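Long-range contacts in arylalkylamine N-Acetyltransferase 2 (Aedes aegypti, PDB 4FD5), which probably transfers acyl groups from coenzyme A thioesters to the amines of dopamine and serotonin, as a GNAT-fold arylalkylamine N-acyltransferase: residues N63-A68 against V78-I83; K150-S155 against R178-L183; T169-A174 against K215-V220. One frame throughout, in Å; residues are numbered along the deposited sequence.

Contact 1: residues N63-A68 against V78-I83; sequences NVSIMA and VALNGI
The antiparallel hairpin of strands 66-69 and 75-85, near one side of the GNAT sheet, joins I66 to A79 and M67 to V78. I66 and A79 form a hydrogen-bonded pair: I66 N donates a hydrogen bond to A79 O at 2.9 Å, and A79 N donates one back to I66 O at 2.9 Å. M67 and V78 follow as a non-hydrogen-bonded pair, where M67 CB meets V78 CG1 at 4.0 Å before the methionine chain runs off toward Y18.

Before I66 the regular pairing gives way to side chains. S65 OG accepts a hydrogen bond from N81 N at 3.1 Å. With CG anti to its own carbonyl carbon (chi1 -56°), N81 swings its amide across to the other segment, and ND2 donates to V64 O at 3.0 Å. That bond is nearly straight (167° at the hydrogen) and V64 O lies close to the amide plane; the other ND2 bond goes to S155 OG. Water 1 bridges the same end, accepting from V64 N, donating to N81 O and lying 2.7 Å from S65 OG. V64 CG2 lies 3.3 Å from N81 O and reaches I83 CG1 at 4.2 Å. Helix 147-161 covers the I66 and A79 face, helix 19-29 the V78 and L80 face, as in the helix-covered mixed sheet of GNAT enzymes, of which this beta hairpin is a part, its open end tied by side chains and water.

Contact 2: residues K150-S155 against R178-L183; sequences KLIEKS and RVVSSL
L183 pushes its CD1 methyl against I152, and this is the tight spot between helix 147-161 and the end of helix 174-182. L183 CD1 comes to 3.4 Å from I152 CG2, closer than methyl groups usually sit, and to 3.5 Å from I152 CB, so one leucine branch bears on the CB-CG2 branch of I152. I152 holds CG2 anti to its backbone N, with CG1 beside the N (chi1 -61°), which splits its two branches between different partners. CG2 takes the leucine, while I152 CG1 turns to the valines one turn back on helix 174-182, meeting V179 CG1 at 4.1 Å and, more distantly, V180 CG1 at 4.4 Å. The side chains of I152 and L183 cross at a slant.

The other branch of L183 faces the looser, more open flank. L183 CD2 lies against E153, 3.8 Å from its CG and 3.7 Å from its OE2, with the glutamate chain stretched out at about a right angle to the leucine. Here the aliphatic part of E153 supplies the packing, and its carboxylate oxygen merely touches a methyl group. No hydrogen bond joins the two segments. Polar links run within each helix instead: S182 OG donates to V179 O at 2.6 Å, folding that side chain back on the last turn, and S155 OG and S155 N both reach L151 O, from opposite faces of its plane.

Around this contact, I152 also rests on I133 and L136 of strand 129-138, and V180 on M217 of strand 213-220. L183 O accepts from K219 NZ, tying the end of helix 174-182 to that last strand. The two helices therefore lie next to each other on one face of the sheet, I152 and V180 bridging from the helix layer to the strands below.

Contact 3: residues T169-A174 against K215-V220; sequences TDATGA and KIMCKV
Backbone hydrogen bonds do most of the work between T169-A171 and K215-M217, which pair antiparallel in the sheet. T169 and M217 form one hydrogen-bonded pair, with T169 N to M217 O and M217 N to T169 O both 2.9 Å; the second of these runs nearly along the C=O axis. A171 and K215 form the next: A171 N reaches K215 O at 2.9 Å, and K215 N reaches A171 O at 2.9 Å almost straight, 175° at the hydrogen. Between them D170 and I216 are a non-hydrogen-bonded pair, and I216 CA adds a CA-H...O contact to T169 O at 3.6 Å.

Apolar contacts occupy the face that carries T169, A171 and M217. T169 CG2 lies alongside M217 CB at 4.1 Å, and the two side chains point the same way. Further out, M217 SD comes to 4.2 Å from A171 CB, and the bend at chi3 (78°) then carries CE away, toward V180 and S181 of helix 174-182.

The polar groups of T169 and D170 find their bonding partners outside the two segments. T169 OG1 hydrogen-bonds I133 O of the adjoining strand. On the other face, D170 runs beside I216, OD1 3.5 Å from CG2, while this carboxylate is paired by a salt bridge from OD1 to K168 NZ and a hydrogen bond from N116 ND2 to OD2. With these two partners, the acid is probably stabilised in its charged form although it leans on an isoleucine. The chemistry implies a junction held by main-chain bonds, with side chains adding packing on both faces and those two polar groups answered by neighbours.

Contacts 1 and 3 are buried strand pairs of the same sheet, set in different parts of it, with nearest atoms about 7 Å apart. Contact 2 is partly buried and belongs to the helices on one face, so it relies on hydrocarbon where the others rely on main-chain hydrogen bonds. It touches both: the side chain of S155 reaches N81 of contact 1, and V180 and L183 meet M217 and K219 of contact 3. Contact 1 replaces part of its backbone pairing with side chains and a water, whereas contact 3 keeps regular bonding. Contacts 2 and 3 alternate along the chain, while contact 1 closes before either opens.

Contact 1: residues N63-A68 against V78-I83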
ATOM      1  N   ASN A  63       1.865  14.237  -2.123  1.00 16.02           N
ATOM      2  CA  ASN A  63       2.477  15.021  -1.061  1.00 17.75           C
ATOM      3  C   ASN A  63       1.925  14.681   0.324  1.00 16.45           C
ATOM      4  O   ASN A  63       1.825  15.547   1.193  1.00 19.05           O
ATOM      5  CB  ASN A  63       2.263  16.515  -1.312  1.00 20.49           C
ATOM      6  CG  ASN A  63       3.299  17.372  -0.613  1.00 26.05           C
ATOM      7  OD1 ASN A  63       4.439  16.945  -0.407  1.00 26.61           O
ATOM      8  ND2 ASN A  63       2.912  18.595  -0.249  1.00 29.67           N
ATOM      9  N   VAL A  64       1.563  13.421   0.529  1.00 15.11           N
ATOM     10  CA  VAL A  64       1.078  12.983   1.845  1.00 15.51           C
ATOM     11  C   VAL A  64       1.801  11.738   2.346  1.00 14.24           C
ATOM     12  O   VAL A  64       1.335  11.095   3.296  1.00 13.99           O
ATOM     13  CB  VAL A  64      -0.461  12.763   1.906  1.00 17.15           C
ATOM     14  CG1 VAL A  64      -1.205  14.100   1.790  1.00 18.62           C
ATOM     15  CG2 VAL A  64      -0.924  11.790   0.830  1.00 15.35           C
ATOM     16  N   SER A  65       2.929  11.398   1.719  1.00 13.40           N
ATOM     17  CA  SER A  65       3.707  10.242   2.163  1.00 12.25           C
ATOM     18  C   SER A  65       4.691  10.633   3.264  1.00 14.38           C
ATOM     19  O   SER A  65       5.153  11.770   3.310  1.00 15.07           O
ATOM     20  CB  SER A  65       4.470   9.627   0.989  1.00 13.05           C
ATOM     21  OG  SER A  65       3.562   9.212  -0.020  1.00 13.53           O
ATOM     22  N   ILE A  66       5.031   9.675   4.130  1.00 13.84           N
ATOM     23  CA  ILE A  66       5.934   9.940   5.256  1.00 14.02           C
ATOM     24  C   ILE A  66       7.172   9.053   5.146  1.00 11.83           C
ATOM     25  O   ILE A  66       7.064   7.891   4.778  1.00 13.79           O
ATOM     26  CB  ILE A  66       5.250   9.592   6.586  1.00 12.66           C
ATOM     27  CG1 ILE A  66       3.892  10.285   6.714  1.00 16.62           C
ATOM     28  CG2 ILE A  66       6.169   9.914   7.767  1.00 16.02           C
ATOM     29  CD1 ILE A  66       3.974  11.750   6.845  1.00 17.88           C
ATOM     30  N   MET A  67       8.350   9.605   5.417  1.00 13.80           N
ATOM     31  CA  MET A  67       9.557   8.812   5.567  1.00 13.77           C
ATOM     32  C   MET A  67      10.099   8.913   6.986  1.00 14.90           C
ATOM     33  O   MET A  67       9.968   9.955   7.670  1.00 15.37           O
ATOM     34  CB  MET A  67      10.651   9.248   4.575  1.00 14.91           C
ATOM     35  CG  MET A  67      10.990  10.711   4.662  1.00 15.62           C
ATOM     36  SD  MET A  67      12.206  11.138   3.395  1.00 18.89           S
ATOM     37  CE  MET A  67      12.495  12.865   3.830  1.00 22.09           C
ATOM     38  N   ALA A  68      10.670   7.799   7.424  1.00 14.25           N
ATOM     39  CA  ALA A  68      11.525   7.756   8.585  1.00 16.66           C
ATOM     40  C   ALA A  68      12.947   7.772   8.057  1.00 16.90           C
ATOM     41  O   ALA A  68      13.367   6.890   7.281  1.00 18.04           O
ATOM     42  CB  ALA A  68      11.278   6.481   9.394  1.00 16.87           C
ATOM     43  N   VAL A  78       9.259   3.883   4.964  1.00 12.70           N
ATOM     44  CA  VAL A  78       8.280   4.815   4.395  1.00 12.83           C
ATOM     45  C   VAL A  78       6.837   4.318   4.529  1.00 12.53           C
ATOM     46  O   VAL A  78       6.569   3.116   4.601  1.00 13.13           O
ATOM     47  CB  VAL A  78       8.540   5.078   2.898  1.00 13.15           C
ATOM     48  CG1 VAL A  78       9.901   5.768   2.706  1.00 15.68           C
ATOM     49  CG2 VAL A  78       8.426   3.789   2.091  1.00 15.53           C
ATOM     50  N   ALA A  79       5.918   5.278   4.522  1.00 13.24           N
ATOM     51  CA  ALA A  79       4.508   5.026   4.279  1.00 13.14           C
ATOM     52  C   ALA A  79       4.136   5.845   3.061  1.00 13.35           C
ATOM     53  O   ALA A  79       4.105   7.074   3.129  1.00 14.70           O
ATOM     54  CB  ALA A  79       3.676   5.470   5.464  1.00 13.60           C
ATOM     55  N   LEU A  80       3.902   5.173   1.939  1.00 12.98           N
ATOM     56  CA  LEU A  80       3.469   5.882   0.739  1.00 12.13           C
ATOM     57  C   LEU A  80       1.955   5.901   0.790  1.00 12.83           C
ATOM     58  O   LEU A  80       1.310   4.831   0.817  1.00 13.11           O
ATOM     59  CB  LEU A  80       3.951   5.203  -0.541  1.00 13.41           C
ATOM     60  CG  LEU A  80       5.280   5.701  -1.104  1.00 18.24           C
ATOM     61  CD1 LEU A  80       6.389   5.467  -0.127  1.00 20.32           C
ATOM     62  CD2 LEU A  80       5.607   5.099  -2.458  1.00 17.63           C
ATOM     63  N   ASN A  81       1.421   7.124   0.768  1.00 12.09           N
ATOM     64  CA  ASN A  81      -0.001   7.376   0.941  1.00 13.05           C
ATOM     65  C   ASN A  81      -0.540   8.162  -0.234  1.00 13.44           C
ATOM     66  O   ASN A  81       0.126   9.068  -0.742  1.00 14.43           O
ATOM     67  CB  ASN A  81      -0.252   8.183   2.217  1.00 13.18           C
ATOM     68  CG  ASN A  81       0.325   7.517   3.452  1.00 13.87           C
ATOM     69  OD1 ASN A  81       0.184   6.304   3.642  1.00 15.71           O
ATOM     70  ND2 ASN A  81       1.003   8.295   4.282  1.00 12.55           N
ATOM     71  N   GLY A  82      -1.739   7.801  -0.673  1.00 12.55           N
ATOM     72  CA  GLY A  82      -2.379   8.508  -1.778  1.00 14.77           C
ATOM     73  C   GLY A  82      -3.750   9.040  -1.426  1.00 15.71           C
ATOM     74  O   GLY A  82      -4.342   8.671  -0.421  1.00 14.78           O
ATOM     75  N   ILE A  83      -4.271   9.928  -2.266  1.00 17.06           N
ATOM     76  CA  ILE A  83      -5.597  10.479  -2.034  1.00 17.86           C
ATOM     77  C   ILE A  83      -6.594   9.906  -3.034  1.00 18.02           C
ATOM     78  O   ILE A  83      -6.384  10.014  -4.238  1.00 20.00           O
ATOM     79  CB  ILE A  83      -5.582  12.012  -2.165  1.00 20.29           C
ATOM     80  CG1 ILE A  83      -4.527  12.591  -1.222  1.00 20.10           C
ATOM     81  CG2 ILE A  83      -6.965  12.572  -1.828  1.00 19.36           C
ATOM     82  CD1 ILE A  83      -4.229  14.073  -1.451  1.00 24.28           C
TER
HETATM   83  O   HOH W   1       1.887  11.032  -1.203  1.00 14.16           O

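Contact 2: residues K150-S155 against R178-L183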
ATOM      1  N   LYS A 150       4.838   3.630  13.998  1.00 15.25           N
ATOM      2  CA  LYS A 150       5.030   5.080  14.057  1.00 15.53           C
ATOM      3  C   LYS A 150       4.745   5.756  12.712  1.00 15.18           C
ATOM      4  O   LYS A 150       4.193   6.849  12.676  1.00 14.74           O
ATOM      5  CB  LYS A 150       6.430   5.427  14.538  1.00 16.43           C
ATOM      6  CG  LYS A 150       6.714   4.949  15.962  1.00 21.68           C
ATOM      7  CD  LYS A 150       8.137   5.335  16.380  1.00 25.38           C
ATOM      8  CE  LYS A 150       8.483   4.818  17.772  1.00 28.87           C
ATOM      9  NZ  LYS A 150       7.591   5.408  18.806  1.00 36.21           N
ATOM     10  N   LEU A 151       5.116   5.104  11.618  1.00 14.93           N
ATOM     11  CA  LEU A 151       4.835   5.636  10.289  1.00 13.53           C
ATOM     12  C   LEU A 151       3.345   5.771  10.042  1.00 14.19           C
ATOM     13  O   LEU A 151       2.895   6.764   9.461  1.00 13.05           O
ATOM     14  CB  LEU A 151       5.499   4.774   9.211  1.00 12.26           C
ATOM     15  CG  LEU A 151       6.993   4.970   9.036  1.00 12.33           C
ATOM     16  CD1 LEU A 151       7.589   3.817   8.240  1.00 15.64           C
ATOM     17  CD2 LEU A 151       7.250   6.320   8.350  1.00 14.88           C
ATOM     18  N   ILE A 152       2.572   4.786  10.495  1.00 12.53           N
ATOM     19  CA  ILE A 152       1.125   4.894  10.343  1.00 13.92           C
ATOM     20  C   ILE A 152       0.551   5.976  11.280  1.00 13.73           C
ATOM     21  O   ILE A 152      -0.339   6.724  10.900  1.00 14.70           O
ATOM     22  CB  ILE A 152       0.435   3.534  10.574  1.00 14.28           C
ATOM     23  CG1 ILE A 152       0.933   2.515   9.536  1.00 14.33           C
ATOM     24  CG2 ILE A 152      -1.059   3.689  10.451  1.00 16.66           C
ATOM     25  CD1 ILE A 152       0.858   3.027   8.099  1.00 16.14           C
ATOM     26  N   GLU A 153       1.078   6.060  12.499  1.00 14.79           N
ATOM     27  CA  GLU A 153       0.661   7.111  13.433  1.00 14.73           C
ATOM     28  C   GLU A 153       0.896   8.512  12.855  1.00 16.24           C
ATOM     29  O   GLU A 153       0.020   9.386  12.934  1.00 16.12           O
ATOM     30  CB  GLU A 153       1.385   6.940  14.766  1.00 17.05           C
ATOM     31  CG  GLU A 153       0.887   5.749  15.572  1.00 18.07           C
ATOM     32  CD  GLU A 153       1.753   5.430  16.777  1.00 25.59           C
ATOM     33  OE1 GLU A 153       2.867   5.972  16.872  1.00 26.71           O
ATOM     34  OE2 GLU A 153       1.311   4.626  17.628  1.00 30.62           O
ATOM     35  N   LYS A 154       2.072   8.715  12.261  1.00 14.22           N
ATOM     36  CA  LYS A 154       2.421   9.988  11.627  1.00 15.94           C
ATOM     37  C   LYS A 154       1.544  10.247  10.401  1.00 17.15           C
ATOM     38  O   LYS A 154       1.162  11.403  10.125  1.00 16.05           O
ATOM     39  CB  LYS A 154       3.907  10.021  11.249  1.00 15.56           C
ATOM     40  CG  LYS A 154       4.862  10.018  12.456  1.00 19.50           C
ATOM     41  CD  LYS A 154       4.865  11.379  13.166  1.00 24.46           C
ATOM     42  CE  LYS A 154       5.938  11.454  14.261  1.00 27.30           C
ATOM     43  NZ  LYS A 154       6.115  12.854  14.759  1.00 32.32           N
ATOM     44  N   SER A 155       1.216   9.170   9.688  1.00 14.53           N
ATOM     45  CA  SER A 155       0.316   9.262   8.542  1.00 12.73           C
ATOM     46  C   SER A 155      -1.063   9.733   8.985  1.00 14.36           C
ATOM     47  O   SER A 155      -1.659  10.570   8.331  1.00 15.00           O
ATOM     48  CB  SER A 155       0.213   7.914   7.812  1.00 12.98           C
ATOM     49  OG  SER A 155       1.450   7.599   7.185  1.00 12.32           O
ATOM     50  N   ARG A 178      -1.444  -6.549  10.987  1.00 15.81           N
ATOM     51  CA  ARG A 178      -1.312  -6.453  12.453  1.00 16.04           C
ATOM     52  C   ARG A 178      -1.065  -5.012  12.914  1.00 17.09           C
ATOM     53  O   ARG A 178      -1.665  -4.547  13.895  1.00 16.75           O
ATOM     54  CB  ARG A 178      -0.209  -7.378  12.970  1.00 19.38           C
ATOM     55  CG  ARG A 178      -0.068  -7.360  14.488  1.00 24.26           C
ATOM     56  CD  ARG A 178       0.882  -8.455  14.973  1.00 26.84           C
ATOM     57  NE  ARG A 178       0.420  -9.794  14.611  1.00 28.73           N
ATOM     58  CZ  ARG A 178      -0.450 -10.513  15.326  1.00 31.79           C
ATOM     59  NH1 ARG A 178      -0.967 -10.031  16.453  1.00 32.48           N
ATOM     60  NH2 ARG A 178      -0.808 -11.724  14.909  1.00 31.41           N
ATOM     61  N   VAL A 179      -0.207  -4.301  12.188  1.00 15.33           N
ATOM     62  CA  VAL A 179       0.069  -2.905  12.545  1.00 16.57           C
ATOM     63  C   VAL A 179      -1.192  -2.031  12.512  1.00 14.89           C
ATOM     64  O   VAL A 179      -1.538  -1.357  13.505  1.00 16.11           O
ATOM     65  CB  VAL A 179       1.161  -2.285  11.639  1.00 16.56           C
ATOM     66  CG1 VAL A 179       1.320  -0.790  11.938  1.00 16.99           C
ATOM     67  CG2 VAL A 179       2.477  -2.999  11.858  1.00 19.79           C
ATOM     68  N   VAL A 180      -1.881  -2.038  11.375  1.00 15.03           N
ATOM     69  CA  VAL A 180      -3.043  -1.171  11.269  1.00 14.64           C
ATOM     70  C   VAL A 180      -4.173  -1.604  12.214  1.00 15.40           C
ATOM     71  O   VAL A 180      -4.868  -0.752  12.757  1.00 15.51           O
ATOM     72  CB  VAL A 180      -3.534  -0.957   9.811  1.00 13.36           C
ATOM     73  CG1 VAL A 180      -2.431  -0.285   8.980  1.00 15.13           C
ATOM     74  CG2 VAL A 180      -3.953  -2.251   9.181  1.00 13.36           C
ATOM     75  N   SER A 181      -4.339  -2.911  12.420  1.00 16.01           N
ATOM     76  CA  SER A 181      -5.324  -3.406  13.393  1.00 17.95           C
ATOM     77  C   SER A 181      -5.036  -2.835  14.771  1.00 18.44           C
ATOM     78  O   SER A 181      -5.948  -2.404  15.495  1.00 18.43           O
ATOM     79  CB  SER A 181      -5.274  -4.937  13.477  1.00 18.77           C
ATOM     80  OG  SER A 181      -5.831  -5.540  12.332  1.00 24.73           O
ATOM     81  N   SER A 182      -3.760  -2.834  15.147  1.00 16.11           N
ATOM     82  CA  SER A 182      -3.352  -2.316  16.447  1.00 18.86           C
ATOM     83  C   SER A 182      -3.625  -0.826  16.587  1.00 20.75           C
ATOM     84  O   SER A 182      -3.715  -0.302  17.708  1.00 20.83           O
ATOM     85  CB  SER A 182      -1.872  -2.596  16.703  1.00 19.94           C
ATOM     86  OG  SER A 182      -1.033  -1.659  16.051  1.00 22.63           O
ATOM     87  N   LEU A 183      -3.733  -0.143  15.447  1.00 16.77           N
ATOM     88  CA  LEU A 183      -4.074   1.285  15.453  1.00 17.62           C
ATOM     89  C   LEU A 183      -5.554   1.608  15.172  1.00 17.08           C
ATOM     90  O   LEU A 183      -5.904   2.751  14.859  1.00 18.42           O
ATOM     91  CB  LEU A 183      -3.177   2.025  14.460  1.00 16.12           C
ATOM     92  CG  LEU A 183      -1.704   2.006  14.832  1.00 17.23           C
ATOM     93  CD1 LEU A 183      -0.837   2.492  13.667  1.00 18.11           C
ATOM     94  CD2 LEU A 183      -1.485   2.855  16.074  1.00 20.75           C
TER

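Contact 3: residues T169-A174 against K215-V220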
ATOM      1  N   THR A 169      -6.709   1.095   3.823  1.00 14.80           N
ATOM      2  CA  THR A 169      -5.553   0.397   3.272  1.00 13.62           C
ATOM      3  C   THR A 169      -5.978  -0.966   2.725  1.00 16.27           C
ATOM      4  O   THR A 169      -6.813  -1.646   3.325  1.00 15.48           O
ATOM      5  CB  THR A 169      -4.405   0.258   4.308  1.00 14.13           C
ATOM      6  OG1 THR A 169      -3.208  -0.192   3.662  1.00 16.02           O
ATOM      7  CG2 THR A 169      -4.775  -0.735   5.403  1.00 16.61           C
ATOM      8  N   ASP A 170      -5.413  -1.354   1.584  1.00 14.93           N
ATOM      9  CA  ASP A 170      -5.671  -2.669   1.022  1.00 15.77           C
ATOM     10  C   ASP A 170      -4.449  -3.515   1.365  1.00 16.48           C
ATOM     11  O   ASP A 170      -3.464  -3.550   0.625  1.00 19.86           O
ATOM     12  CB  ASP A 170      -5.914  -2.579  -0.495  1.00 17.12           C
ATOM     13  CG  ASP A 170      -7.106  -1.680  -0.857  1.00 20.61           C
ATOM     14  OD1 ASP A 170      -7.836  -1.228   0.060  1.00 22.26           O
ATOM     15  OD2 ASP A 170      -7.300  -1.405  -2.062  1.00 26.28           O
ATOM     16  N   ALA A 171      -4.527  -4.172   2.517  1.00 15.04           N
ATOM     17  CA  ALA A 171      -3.398  -4.797   3.153  1.00 17.22           C
ATOM     18  C   ALA A 171      -3.285  -6.229   2.684  1.00 18.00           C
ATOM     19  O   ALA A 171      -4.141  -7.057   2.984  1.00 16.54           O
ATOM     20  CB  ALA A 171      -3.563  -4.749   4.653  1.00 16.78           C
ATOM     21  N   THR A 172      -2.228  -6.503   1.931  1.00 17.44           N
ATOM     22  CA  THR A 172      -2.050  -7.822   1.336  1.00 18.03           C
ATOM     23  C   THR A 172      -1.285  -8.759   2.242  1.00 19.61           C
ATOM     24  O   THR A 172      -1.321  -9.972   2.034  1.00 19.48           O
ATOM     25  CB  THR A 172      -1.289  -7.728  -0.001  1.00 19.24           C
ATOM     26  OG1 THR A 172       0.004  -7.149   0.229  1.00 20.00           O
ATOM     27  CG2 THR A 172      -2.059  -6.863  -0.984  1.00 20.03           C
ATOM     28  N   GLY A 173      -0.584  -8.199   3.226  1.00 19.53           N
ATOM     29  CA  GLY A 173       0.293  -8.987   4.078  1.00 22.50           C
ATOM     30  C   GLY A 173      -0.066  -8.962   5.555  1.00 21.42           C
ATOM     31  O   GLY A 173      -0.658  -7.999   6.054  1.00 20.45           O
ATOM     32  N   ALA A 174       0.338 -10.016   6.257  1.00 21.43           N
ATOM     33  CA  ALA A 174       0.012 -10.177   7.670  1.00 20.87           C
ATOM     34  C   ALA A 174       0.627  -9.129   8.602  1.00 18.67           C
ATOM     35  O   ALA A 174       0.017  -8.755   9.609  1.00 17.95           O
ATOM     36  CB  ALA A 174       0.400 -11.583   8.138  1.00 23.16           C
ATOM     37  N   LYS A 215      -6.905  -8.035   3.051  1.00 15.98           N
ATOM     38  CA  LYS A 215      -7.947  -7.376   3.838  1.00 17.53           C
ATOM     39  C   LYS A 215      -8.019  -5.917   3.437  1.00 16.63           C
ATOM     40  O   LYS A 215      -7.003  -5.228   3.460  1.00 15.81           O
ATOM     41  CB  LYS A 215      -7.655  -7.468   5.335  1.00 17.13           C
ATOM     42  CG  LYS A 215      -7.554  -8.883   5.883  1.00 18.27           C
ATOM     43  CD  LYS A 215      -7.407  -8.875   7.408  1.00 21.05           C
ATOM     44  CE  LYS A 215      -7.321 -10.299   7.951  1.00 24.86           C
ATOM     45  NZ  LYS A 215      -7.324 -10.308   9.437  1.00 26.03           N
ATOM     46  N   ILE A 216      -9.204  -5.458   3.041  1.00 14.89           N
ATOM     47  CA  ILE A 216      -9.448  -4.027   2.892  1.00 16.27           C
ATOM     48  C   ILE A 216      -9.949  -3.491   4.230  1.00 15.65           C
ATOM     49  O   ILE A 216     -11.000  -3.942   4.747  1.00 17.48           O
ATOM     50  CB  ILE A 216     -10.437  -3.700   1.772  1.00 17.37           C
ATOM     51  CG1 ILE A 216      -9.879  -4.172   0.428  1.00 19.53           C
ATOM     52  CG2 ILE A 216     -10.737  -2.201   1.747  1.00 18.97           C
ATOM     53  CD1 ILE A 216     -10.825  -3.921  -0.731  1.00 22.13           C
ATOM     54  N   MET A 217      -9.178  -2.551   4.775  1.00 15.43           N
ATOM     55  CA  MET A 217      -9.327  -2.119   6.154  1.00 14.69           C
ATOM     56  C   MET A 217      -9.467  -0.613   6.200  1.00 15.59           C
ATOM     57  O   MET A 217      -8.912   0.093   5.358  1.00 16.15           O
ATOM     58  CB  MET A 217      -8.107  -2.549   6.981  1.00 15.43           C
ATOM     59  CG  MET A 217      -7.813  -4.046   6.886  1.00 16.24           C
ATOM     60  SD  MET A 217      -6.364  -4.591   7.808  1.00 18.20           S
ATOM     61  CE  MET A 217      -7.044  -4.636   9.476  1.00 19.14           C
ATOM     62  N   CYS A 218     -10.211  -0.113   7.176  1.00 15.39           N
ATOM     63  CA  CYS A 218     -10.382   1.333   7.265  1.00 14.84           C
ATOM     64  C   CYS A 218     -10.535   1.856   8.692  1.00 15.22           C
ATOM     65  O   CYS A 218     -10.788   1.103   9.629  1.00 15.17           O
ATOM     66  CB  CYS A 218     -11.557   1.783   6.400  1.00 17.84           C
ATOM     67  SG  CYS A 218     -13.147   1.285   7.072  1.00 27.50           S
ATOM     68  N   LYS A 219     -10.359   3.157   8.846  1.00 15.76           N
ATOM     69  CA  LYS A 219     -10.468   3.782  10.154  1.00 15.98           C
ATOM     70  C   LYS A 219     -11.108   5.149   9.996  1.00 17.73           C
ATOM     71  O   LYS A 219     -10.688   5.938   9.149  1.00 15.77           O
ATOM     72  CB  LYS A 219      -9.082   3.931  10.790  1.00 15.21           C
ATOM     73  CG  LYS A 219      -9.113   4.471  12.207  1.00 17.11           C
ATOM     74  CD  LYS A 219      -7.728   4.680  12.780  1.00 17.03           C
ATOM     75  CE  LYS A 219      -7.863   5.153  14.232  1.00 18.72           C
ATOM     76  NZ  LYS A 219      -6.567   5.470  14.867  1.00 20.39           N
ATOM     77  N   VAL A 220     -12.129   5.426  10.803  1.00 18.21           N
ATOM     78  CA  VAL A 220     -12.655   6.780  10.895  1.00 18.76           C
ATOM     79  C   VAL A 220     -11.788   7.549  11.886  1.00 20.35           C
ATOM     80  O   VAL A 220     -11.627   7.124  13.038  1.00 21.46           O
ATOM     81  CB  VAL A 220     -14.119   6.807  11.361  1.00 22.07           C
ATOM     82  CG1 VAL A 220     -14.569   8.272  11.541  1.00 21.36           C
ATOM     83  CG2 VAL A 220     -14.994   6.099  10.355  1.00 22.59           C
TER